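Local coordinates for protein probable Rab-related GTPase (Acanthamoeba polyphaga mimivirus, PDB 5XC5) that binds GTP with magnesium as a small GTPase of the Rab family and may take part in protein transport, at residues F42-V47 / K56-D61. The protein carries 1 engineered substitution. Residues are numbered along the deposited sequence; the frame is centred on the assembly and turned at random.
Sequences FASKQV and KLNIWD
Phe42 to Val47 and Lys56 to Asp61 run antiparallel, their axes 4.6 Å apart at closest, with two hydrogen-bonded pairs: Ala43 and Ile59 exchange both N-H...O bonds, and so do Lys45 and Leu57. The pairs that alternate with them, Phe42-Trp60, Ser44-Asn58 and Gln46-Lys56, put their side chains on one face. There Phe42 leans on Trp60: its CB sits over the indole six-membered ring, 3.7 Å from the centroid and nearly on the normal, a CH-pi contact. CD1 of Phe42 lies over the same indole face, 3.4 Å from CE2 of Trp60, while the two ring planes are inclined at 56°. With CG anti to the backbone N (chi1 -177°), the phenyl ring is laid forward toward Ser44 and the neighbouring strand, where its CE1 edge meets CB of Asn58 at 3.7 Å. Next comes a polar cluster. The Lys56 chain runs out extended and bends only at its last torsion (chi4 -72°), so that NZ gives hydrogen bonds to OG of Ser44 (3.0 Å) and, in the amide plane on a lone pair, to OD1 of Asn58 (2.9 Å). The first bond crosses between strands; the second stays within its own. On the other face Leu57 and Ile59 turn inward against Phe25 of helix 18-26, and Lys45 reaches the Phe25 carbonyl and ring. This is the beta hairpin at the edge of the Ras-like P-loop GTPase sheet, linking the effector region, which by similarity includes Phe42, to Asp61, whose carboxylate is hydrogen-bonded to the magnesium ligand Ser19.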
loop_
_atom_site.group_PDB
_atom_site.type_symbol
_atom_site.label_atom_id
_atom_site.label_comp_id
_atom_site.label_asym_id
_atom_site.label_seq_id
_atom_site.Cartn_x
_atom_site.Cartn_y
_atom_site.Cartn_z
ATOM N N PHE A 42 0.363 -8.339 11.422
ATOM C CA PHE A 42 0.058 -9.346 10.420
ATOM C C PHE A 42 -1.433 -9.653 10.372
ATOM O O PHE A 42 -2.118 -9.663 11.402
ATOM C CB PHE A 42 0.795 -10.651 10.720
ATOM C CG PHE A 42 0.574 -11.699 9.690
ATOM C CD1 PHE A 42 1.258 -11.657 8.483
ATOM C CD2 PHE A 42 -0.345 -12.719 9.901
ATOM C CE1 PHE A 42 1.056 -12.622 7.518
ATOM C CE2 PHE A 42 -0.552 -13.687 8.924
ATOM C CZ PHE A 42 0.150 -13.638 7.741
ATOM N N ALA A 43 -1.922 -9.936 9.166
ATOM C CA ALA A 43 -3.253 -10.495 8.981
ATOM C C ALA A 43 -3.252 -11.274 7.678
ATOM O O ALA A 43 -2.486 -10.971 6.761
ATOM C CB ALA A 43 -4.322 -9.404 8.932
ATOM N N SER A 44 -4.120 -12.277 7.595
ATOM C CA SER A 44 -4.249 -13.078 6.390
ATOM C C SER A 44 -5.690 -13.056 5.899
ATOM O O SER A 44 -6.626 -12.990 6.699
ATOM C CB SER A 44 -3.829 -14.526 6.647
ATOM O OG SER A 44 -3.642 -15.202 5.425
ATOM N N LYS A 45 -5.863 -13.097 4.577
ATOM C CA LYS A 45 -7.196 -13.226 4.000
ATOM C C LYS A 45 -7.121 -14.040 2.722
ATOM O O LYS A 45 -6.257 -13.804 1.869
ATOM C CB LYS A 45 -7.815 -11.853 3.704
ATOM C CG LYS A 45 -9.311 -11.923 3.397
ATOM C CD LYS A 45 -9.936 -10.545 3.248
ATOM C CE LYS A 45 -11.452 -10.669 3.190
ATOM N NZ LYS A 45 -12.152 -9.360 3.152
ATOM N N GLN A 46 -8.034 -14.994 2.583
ATOM C CA GLN A 46 -8.117 -15.817 1.388
ATOM C C GLN A 46 -9.191 -15.264 0.468
ATOM O O GLN A 46 -10.309 -14.976 0.909
ATOM C CB GLN A 46 -8.421 -17.269 1.744
ATOM C CG GLN A 46 -7.192 -18.013 2.214
ATOM C CD GLN A 46 -7.460 -19.465 2.511
ATOM O OE1 GLN A 46 -7.035 -20.352 1.773
ATOM N NE2 GLN A 46 -8.153 -19.718 3.612
ATOM N N VAL A 47 -8.837 -15.114 -0.805
ATOM C CA VAL A 47 -9.672 -14.422 -1.775
ATOM C C VAL A 47 -9.749 -15.262 -3.042
ATOM O O VAL A 47 -8.866 -16.067 -3.340
ATOM C CB VAL A 47 -9.115 -13.016 -2.095
ATOM C CG1 VAL A 47 -9.188 -12.135 -0.866
ATOM C CG2 VAL A 47 -7.673 -13.109 -2.586
ATOM N N LYS A 56 -4.131 -16.969 -0.810
ATOM C CA LYS A 56 -3.983 -16.502 0.557
ATOM C C LYS A 56 -3.046 -15.301 0.547
ATOM O O LYS A 56 -1.872 -15.422 0.174
ATOM C CB LYS A 56 -3.404 -17.615 1.425
ATOM C CG LYS A 56 -3.509 -17.395 2.922
ATOM C CD LYS A 56 -3.144 -18.683 3.634
ATOM C CE LYS A 56 -3.186 -18.561 5.135
ATOM N NZ LYS A 56 -2.059 -17.757 5.699
ATOM N N LEU A 57 -3.571 -14.144 0.938
ATOM C CA LEU A 57 -2.761 -12.946 1.105
ATOM C C LEU A 57 -2.226 -12.935 2.530
ATOM O O LEU A 57 -3.003 -12.973 3.487
ATOM C CB LEU A 57 -3.599 -11.694 0.844
ATOM C CG LEU A 57 -4.260 -11.612 -0.537
ATOM C CD1 LEU A 57 -5.058 -10.338 -0.672
ATOM C CD2 LEU A 57 -3.224 -11.701 -1.637
ATOM N N ASN A 58 -0.901 -12.877 2.666
ATOM C CA ASN A 58 -0.222 -12.771 3.956
ATOM C C ASN A 58 0.284 -11.330 4.038
ATOM O O ASN A 58 1.267 -10.972 3.379
ATOM C CB ASN A 58 0.918 -13.785 4.029
ATOM C CG ASN A 58 0.418 -15.219 4.080
ATOM O OD1 ASN A 58 -0.661 -15.487 4.614
ATOM N ND2 ASN A 58 1.206 -16.143 3.545
ATOM N N ILE A 59 -0.399 -10.507 4.832
ATOM C CA ILE A 59 -0.277 -9.052 4.776
ATOM C C ILE A 59 0.438 -8.552 6.022
ATOM O O ILE A 59 0.033 -8.868 7.143
ATOM C CB ILE A 59 -1.665 -8.403 4.671
ATOM C CG1 ILE A 59 -2.386 -8.912 3.424
ATOM C CG2 ILE A 59 -1.541 -6.888 4.677
ATOM C CD1 ILE A 59 -3.870 -8.578 3.393
ATOM N N TRP A 60 1.478 -7.741 5.824
ATOM C CA TRP A 60 2.189 -7.074 6.905
ATOM C C TRP A 60 1.984 -5.570 6.760
ATOM O O TRP A 60 2.317 -4.988 5.718
ATOM C CB TRP A 60 3.681 -7.413 6.870
ATOM C CG TRP A 60 4.014 -8.789 7.380
ATOM C CD1 TRP A 60 4.245 -9.906 6.634
ATOM C CD2 TRP A 60 4.165 -9.178 8.748
ATOM N NE1 TRP A 60 4.530 -10.976 7.459
ATOM C CE2 TRP A 60 4.480 -10.556 8.760
ATOM C CE3 TRP A 60 4.044 -8.503 9.964
ATOM C CZ2 TRP A 60 4.694 -11.264 9.944
ATOM C CZ3 TRP A 60 4.251 -9.209 11.144
ATOM C CH2 TRP A 60 4.570 -10.575 11.123
ATOM N N ASP A 61 1.429 -4.957 7.799
ATOM C CA ASP A 61 1.190 -3.522 7.881
ATOM C C ASP A 61 2.325 -2.924 8.709
ATOM O O ASP A 61 2.483 -3.275 9.881
ATOM C CB ASP A 61 -0.155 -3.319 8.583
ATOM C CG ASP A 61 -0.499 -1.860 8.798
ATOM O OD1 ASP A 61 0.059 -1.004 8.076
ATOM O OD2 ASP A 61 -1.334 -1.576 9.692
#